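Local coordinates for protein hydrolase, putative (Plasmodium vivax, PDB 2B30) that probably acts as a magnesium-dependent phosphatase of the haloacid dehalogenase (HAD) superfamily and is seen here with bound calcium, although its physiological substrate is unknown, at residues A254-F259 against D270-H275; G61-I66 against Y236-D241. All blocks are in the same frame, centred on the assembly; numbering follows the deposited sequence.

In the fold
Both interactions belong to the Rossmann-like domain and hold elements around its large sheet. Interaction 1 joins two helices and is partly buried. It combines one weak side-chain hydrogen bond with a small apolar contact. Interaction 2 lies at the surface, away from the metal site. There strand 63-67 meets the loop after helix 225-235, and its contact is entirely apolar and aromatic. The centres are about 19 Å apart, but the segments touch through a probable hydrogen bond of 2.6 Å between Asn258 O and Asn240 ND2. Residues of both also reach the second subunit. Interaction 1 is the closer to calcium, with Ala272 near Asp248.

Interaction 1 (A254-F259 against D270-H275); sequences AMLSNF and DSAKSH
Ser257 OG has two hydrogen-bond partners, Ile253 O one helical turn earlier and the imidazole of His275. The setting is the Rossmann-like HAD domain. Helices 253-257 and 270-275 are the connections of two successive beta-alpha-beta units, which link parallel strands 243-247, 261-264 and 278-279. His275 ND1 donates to Ser257 OG at 2.7 Å. The bond is weak because it is bent, with an angle of 127° at the hydrogen. The hydroxyl sits at the edge of the ring, near its plane. His275 reaches it with CG anti to its own carbonyl carbon (chi1 -81°), which turns the ring toward helix 253-257.

The backbones are also close here, with 5.0 Å between Ser257 CA and His275 CA. His275 O receives a CA-H...O contact from Ser257 CA at 3.6 Å. It also accepts a hydrogen bond from Asn204 ND2 of the second subunit, so this helix end is part of the dimer contact. Leu256 O is hydrogen-bonded to Ser262 OG.

The apolar part faces inward. The side chain of Leu256 comes within about 4 Å of that of Asp252, a known calcium-binding residue of this protein that does not bind the ion in this chain. The side chain of Ala272 is about 6 Å from that of the calcium ligand Asp248. Leu256 and Ala272, both buried, meet through one branch of the leucine: Leu256 CD1 lies 3.9 Å from Ala272 CB.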
loop_
_atom_site.group_PDB
_atom_site.type_symbol
_atom_site.label_atom_id
_atom_site.label_comp_id
_atom_site.label_asym_id
_atom_site.label_seq_id
_atom_site.Cartn_x
_atom_site.Cartn_y
_atom_site.Cartn_z
ATOM N N ALA A 254 -0.850 4.441 5.890
ATOM C CA ALA A 254 -0.021 3.612 5.019
ATOM C C ALA A 254 1.404 4.113 4.972
ATOM O O ALA A 254 2.310 3.310 4.827
ATOM C CB ALA A 254 -0.580 3.550 3.625
ATOM N N MET A 255 1.612 5.423 5.078
ATOM C CA MET A 255 2.972 5.943 5.084
ATOM C C MET A 255 3.606 5.842 6.472
ATOM O O MET A 255 4.824 5.759 6.583
ATOM C CB MET A 255 3.032 7.367 4.549
ATOM C CG MET A 255 2.616 8.445 5.519
ATOM S SD MET A 255 2.845 10.027 4.711
ATOM C CE MET A 255 2.328 11.158 6.005
ATOM N N LEU A 256 2.791 5.837 7.524
ATOM C CA LEU A 256 3.304 5.631 8.882
ATOM C C LEU A 256 3.661 4.155 9.139
ATOM O O LEU A 256 4.608 3.857 9.874
ATOM C CB LEU A 256 2.290 6.125 9.916
ATOM C CG LEU A 256 1.985 7.627 9.858
ATOM C CD1 LEU A 256 0.740 7.981 10.674
ATOM C CD2 LEU A 256 3.183 8.432 10.319
ATOM N N SER A 257 2.908 3.238 8.529
ATOM C CA SER A 257 3.149 1.797 8.693
ATOM C C SER A 257 4.375 1.303 7.938
ATOM O O SER A 257 5.159 0.530 8.480
ATOM C CB SER A 257 1.935 0.990 8.228
ATOM O OG SER A 257 0.828 1.194 9.088
ATOM N N ASN A 258 4.536 1.742 6.691
ATOM C CA ASN A 258 5.580 1.201 5.812
ATOM C C ASN A 258 6.943 1.891 5.900
ATOM O O ASN A 258 7.897 1.475 5.241
ATOM C CB ASN A 258 5.096 1.183 4.363
ATOM C CG ASN A 258 3.872 0.314 4.175
ATOM O OD1 ASN A 258 2.768 0.742 4.456
ATOM N ND2 ASN A 258 4.062 -0.905 3.700
ATOM N N PHE A 259 7.050 2.930 6.715
ATOM C CA PHE A 259 8.326 3.578 6.922
ATOM C C PHE A 259 8.837 3.331 8.338
ATOM O O PHE A 259 8.055 3.026 9.246
ATOM C CB PHE A 259 8.211 5.053 6.590
ATOM C CG PHE A 259 8.152 5.319 5.116
ATOM C CD1 PHE A 259 9.250 5.029 4.302
ATOM C CD2 PHE A 259 7.009 5.845 4.528
ATOM C CE1 PHE A 259 9.208 5.256 2.927
ATOM C CE2 PHE A 259 6.957 6.067 3.152
ATOM C CZ PHE A 259 8.061 5.769 2.354
ATOM N N ASP A 270 -6.015 7.484 17.110
ATOM C CA ASP A 270 -5.510 6.254 17.746
ATOM C C ASP A 270 -4.877 5.310 16.755
ATOM O O ASP A 270 -3.854 4.702 17.045
ATOM C CB ASP A 270 -6.618 5.504 18.484
ATOM C CG ASP A 270 -6.972 6.142 19.803
ATOM O OD1 ASP A 270 -6.134 6.895 20.345
ATOM O OD2 ASP A 270 -8.090 5.881 20.304
ATOM N N SER A 271 -5.504 5.180 15.590
ATOM C CA SER A 271 -4.981 4.338 14.526
ATOM C C SER A 271 -3.586 4.789 14.062
ATOM O O SER A 271 -2.665 3.982 13.950
ATOM C CB SER A 271 -5.942 4.353 13.355
ATOM O OG SER A 271 -5.332 3.767 12.233
ATOM N N ALA A 272 -3.438 6.084 13.808
ATOM C CA ALA A 272 -2.173 6.639 13.356
ATOM C C ALA A 272 -1.095 6.466 14.413
ATOM O O ALA A 272 0.059 6.188 14.085
ATOM C CB ALA A 272 -2.334 8.110 13.008
ATOM N N LYS A 273 -1.470 6.642 15.677
ATOM C CA LYS A 273 -0.527 6.506 16.796
ATOM C C LYS A 273 0.081 5.103 16.882
ATOM O O LYS A 273 1.268 4.966 17.191
ATOM C CB LYS A 273 -1.207 6.851 18.135
ATOM C CG LYS A 273 -1.365 8.356 18.407
ATOM C CD LYS A 273 -1.996 8.635 19.782
ATOM C CE LYS A 273 -2.050 10.135 20.074
ATOM N NZ LYS A 273 -2.536 10.475 21.444
ATOM N N SER A 274 -0.733 4.075 16.614
ATOM C CA SER A 274 -0.281 2.688 16.696
ATOM C C SER A 274 0.485 2.246 15.452
ATOM O O SER A 274 1.415 1.448 15.560
ATOM C CB SER A 274 -1.446 1.731 16.960
ATOM O OG SER A 274 -2.496 1.952 16.048
ATOM N N HIS A 275 0.099 2.751 14.283
ATOM C CA HIS A 275 0.736 2.331 13.032
ATOM C C HIS A 275 2.121 2.958 12.863
ATOM O O HIS A 275 2.999 2.393 12.194
ATOM C CB HIS A 275 -0.177 2.617 11.836
ATOM C CG HIS A 275 -1.236 1.579 11.638
ATOM N ND1 HIS A 275 -1.003 0.409 10.949
ATOM C CD2 HIS A 275 -2.520 1.517 12.061
ATOM C CE1 HIS A 275 -2.098 -0.331 10.960
ATOM N NE2 HIS A 275 -3.033 0.320 11.626
#

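Interaction 2 (G61-I66 against Y236-D241); sequences GYMVSI and YNISND
Met63 lays its thioether over one face of the Tyr236 ring in a Met-aromatic contact. The two side chains cross at about a right angle. Met63 opens strand 63-67 in the Rossmann-like sheet of the HAD fold, and Tyr236 comes just after helix 225-235. Asn237, with positive phi, is the C-prime residue of the Schellman motif that ends this helix, and the chain then runs on toward strand 243-247.

Met63 SD is 4.1 Å from the centroid of the Tyr236 ring and 20° off its normal. The methyl group is more nearly central. Met63 CE stands 3.9 Å from the same Tyr236 centroid, only 8° off the normal, and makes a CH-pi contact. Sulfur and methyl therefore share one face, with the sulfur displaced toward the CD2-CE2 side of the ring. The shape of the methionine explains this. Its CG is anti to the backbone N (chi1 -180°), which extends the chain from the strand, and a bend at chi3 brings CE over the ring.

The phenol end of the tyrosine is fixed outside the pair, where Tyr236 OH is hydrogen-bonded to Gln105 N. Met63 itself also touches Pro93 and Gln105. Ile238 adds a looser contact from the loop. Its side chain packs on Leu29 of the adjacent strand 29-33, as Met63 does, and Ile238 CD1 approaches Met63 SD at 4.5 Å.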
loop_
_atom_site.group_PDB
_atom_site.type_symbol
_atom_site.label_atom_id
_atom_site.label_comp_id
_atom_site.label_asym_id
_atom_site.label_seq_id
_atom_site.Cartn_x
_atom_site.Cartn_y
_atom_site.Cartn_z
ATOM N N GLY A 61 20.335 20.622 3.895
ATOM C CA GLY A 61 20.454 19.773 2.705
ATOM C C GLY A 61 19.404 18.686 2.579
ATOM O O GLY A 61 19.530 17.811 1.714
ATOM N N TYR A 62 18.370 18.743 3.423
ATOM C CA TYR A 62 17.286 17.761 3.402
ATOM C C TYR A 62 16.288 18.088 2.296
ATOM O O TYR A 62 15.944 19.246 2.089
ATOM C CB TYR A 62 16.555 17.700 4.759
ATOM C CG TYR A 62 17.445 17.266 5.899
ATOM C CD1 TYR A 62 17.636 15.924 6.185
ATOM C CD2 TYR A 62 18.117 18.201 6.679
ATOM C CE1 TYR A 62 18.471 15.523 7.227
ATOM C CE2 TYR A 62 18.955 17.812 7.708
ATOM C CZ TYR A 62 19.129 16.475 7.980
ATOM O OH TYR A 62 19.962 16.095 9.008
ATOM N N MET A 63 15.839 17.056 1.588
ATOM C CA MET A 63 14.739 17.174 0.650
ATOM C C MET A 63 13.467 17.104 1.466
ATOM O O MET A 63 13.315 16.238 2.339
ATOM C CB MET A 63 14.750 16.048 -0.385
ATOM C CG MET A 63 13.604 16.154 -1.394
ATOM S SD MET A 63 13.841 15.195 -2.904
ATOM C CE MET A 63 15.169 16.098 -3.727
ATOM N N VAL A 64 12.556 18.024 1.184
ATOM C CA VAL A 64 11.348 18.153 1.960
ATOM C C VAL A 64 10.170 18.021 1.013
ATOM O O VAL A 64 10.136 18.652 -0.051
ATOM C CB VAL A 64 11.325 19.505 2.667
ATOM C CG1 VAL A 64 9.947 19.820 3.241
ATOM C CG2 VAL A 64 12.384 19.532 3.748
ATOM N N SER A 65 9.221 17.176 1.399
ATOM C CA SER A 65 8.003 16.970 0.632
ATOM C C SER A 65 6.809 16.915 1.576
ATOM O O SER A 65 6.758 16.111 2.506
ATOM C CB SER A 65 8.074 15.678 -0.186
ATOM O OG SER A 65 6.796 15.365 -0.714
ATOM N N ILE A 66 5.843 17.780 1.329
ATOM C CA ILE A 66 4.629 17.745 2.086
ATOM C C ILE A 66 3.686 16.750 1.428
ATOM O O ILE A 66 3.480 16.775 0.219
ATOM C CB ILE A 66 4.038 19.137 2.218
ATOM C CG1 ILE A 66 4.918 19.930 3.195
ATOM C CG2 ILE A 66 2.611 19.043 2.730
ATOM C CD1 ILE A 66 4.648 21.391 3.233
ATOM N N TYR A 236 14.380 9.772 -7.225
ATOM C CA TYR A 236 15.600 10.247 -6.600
ATOM C C TYR A 236 16.382 9.124 -5.939
ATOM O O TYR A 236 17.289 9.380 -5.173
ATOM C CB TYR A 236 15.266 11.312 -5.551
ATOM C CG TYR A 236 14.738 12.582 -6.140
ATOM C CD1 TYR A 236 15.582 13.444 -6.838
ATOM C CD2 TYR A 236 13.401 12.938 -6.006
ATOM C CE1 TYR A 236 15.106 14.625 -7.387
ATOM C CE2 TYR A 236 12.917 14.127 -6.554
ATOM C CZ TYR A 236 13.776 14.956 -7.236
ATOM O OH TYR A 236 13.309 16.115 -7.784
ATOM N N ASN A 237 16.012 7.882 -6.211
ATOM C CA ASN A 237 16.699 6.722 -5.627
ATOM C C ASN A 237 16.945 6.801 -4.094
ATOM O O ASN A 237 18.003 6.436 -3.589
ATOM C CB ASN A 237 18.013 6.503 -6.378
ATOM C CG ASN A 237 18.656 5.174 -6.052
ATOM O OD1 ASN A 237 17.977 4.142 -5.957
ATOM N ND2 ASN A 237 19.977 5.191 -5.857
ATOM N N ILE A 238 15.954 7.285 -3.366
ATOM C CA ILE A 238 16.020 7.387 -1.912
ATOM C C ILE A 238 15.427 6.124 -1.318
ATOM O O ILE A 238 14.321 5.743 -1.671
ATOM C CB ILE A 238 15.217 8.600 -1.441
ATOM C CG1 ILE A 238 15.903 9.870 -1.943
ATOM C CG2 ILE A 238 15.070 8.615 0.073
ATOM C CD1 ILE A 238 15.198 11.159 -1.537
ATOM N N SER A 239 16.155 5.472 -0.422
ATOM C CA SER A 239 15.690 4.219 0.171
ATOM C C SER A 239 14.766 4.486 1.371
ATOM O O SER A 239 14.773 5.568 1.929
ATOM C CB SER A 239 16.888 3.369 0.589
ATOM O OG SER A 239 17.530 3.943 1.718
ATOM N N ASN A 240 13.958 3.498 1.736
ATOM C CA ASN A 240 13.052 3.589 2.882
ATOM C C ASN A 240 13.804 3.957 4.179
ATOM O O ASN A 240 13.390 4.845 4.899
ATOM C CB ASN A 240 12.299 2.256 3.031
ATOM C CG ASN A 240 11.392 2.211 4.255
ATOM O OD1 ASN A 240 11.828 2.449 5.394
ATOM N ND2 ASN A 240 10.123 1.877 4.027
ATOM N N ASP A 241 14.900 3.253 4.458
ATOM C CA ASP A 241 15.878 3.632 5.495
ATOM C C ASP A 241 16.027 5.142 5.675
ATOM O O ASP A 241 16.210 5.613 6.791
ATOM C CB ASP A 241 17.290 3.118 5.108
ATOM C CG ASP A 241 17.684 1.830 5.803
ATOM O OD1 ASP A 241 17.138 1.487 6.876
ATOM O OD2 ASP A 241 18.590 1.160 5.269
#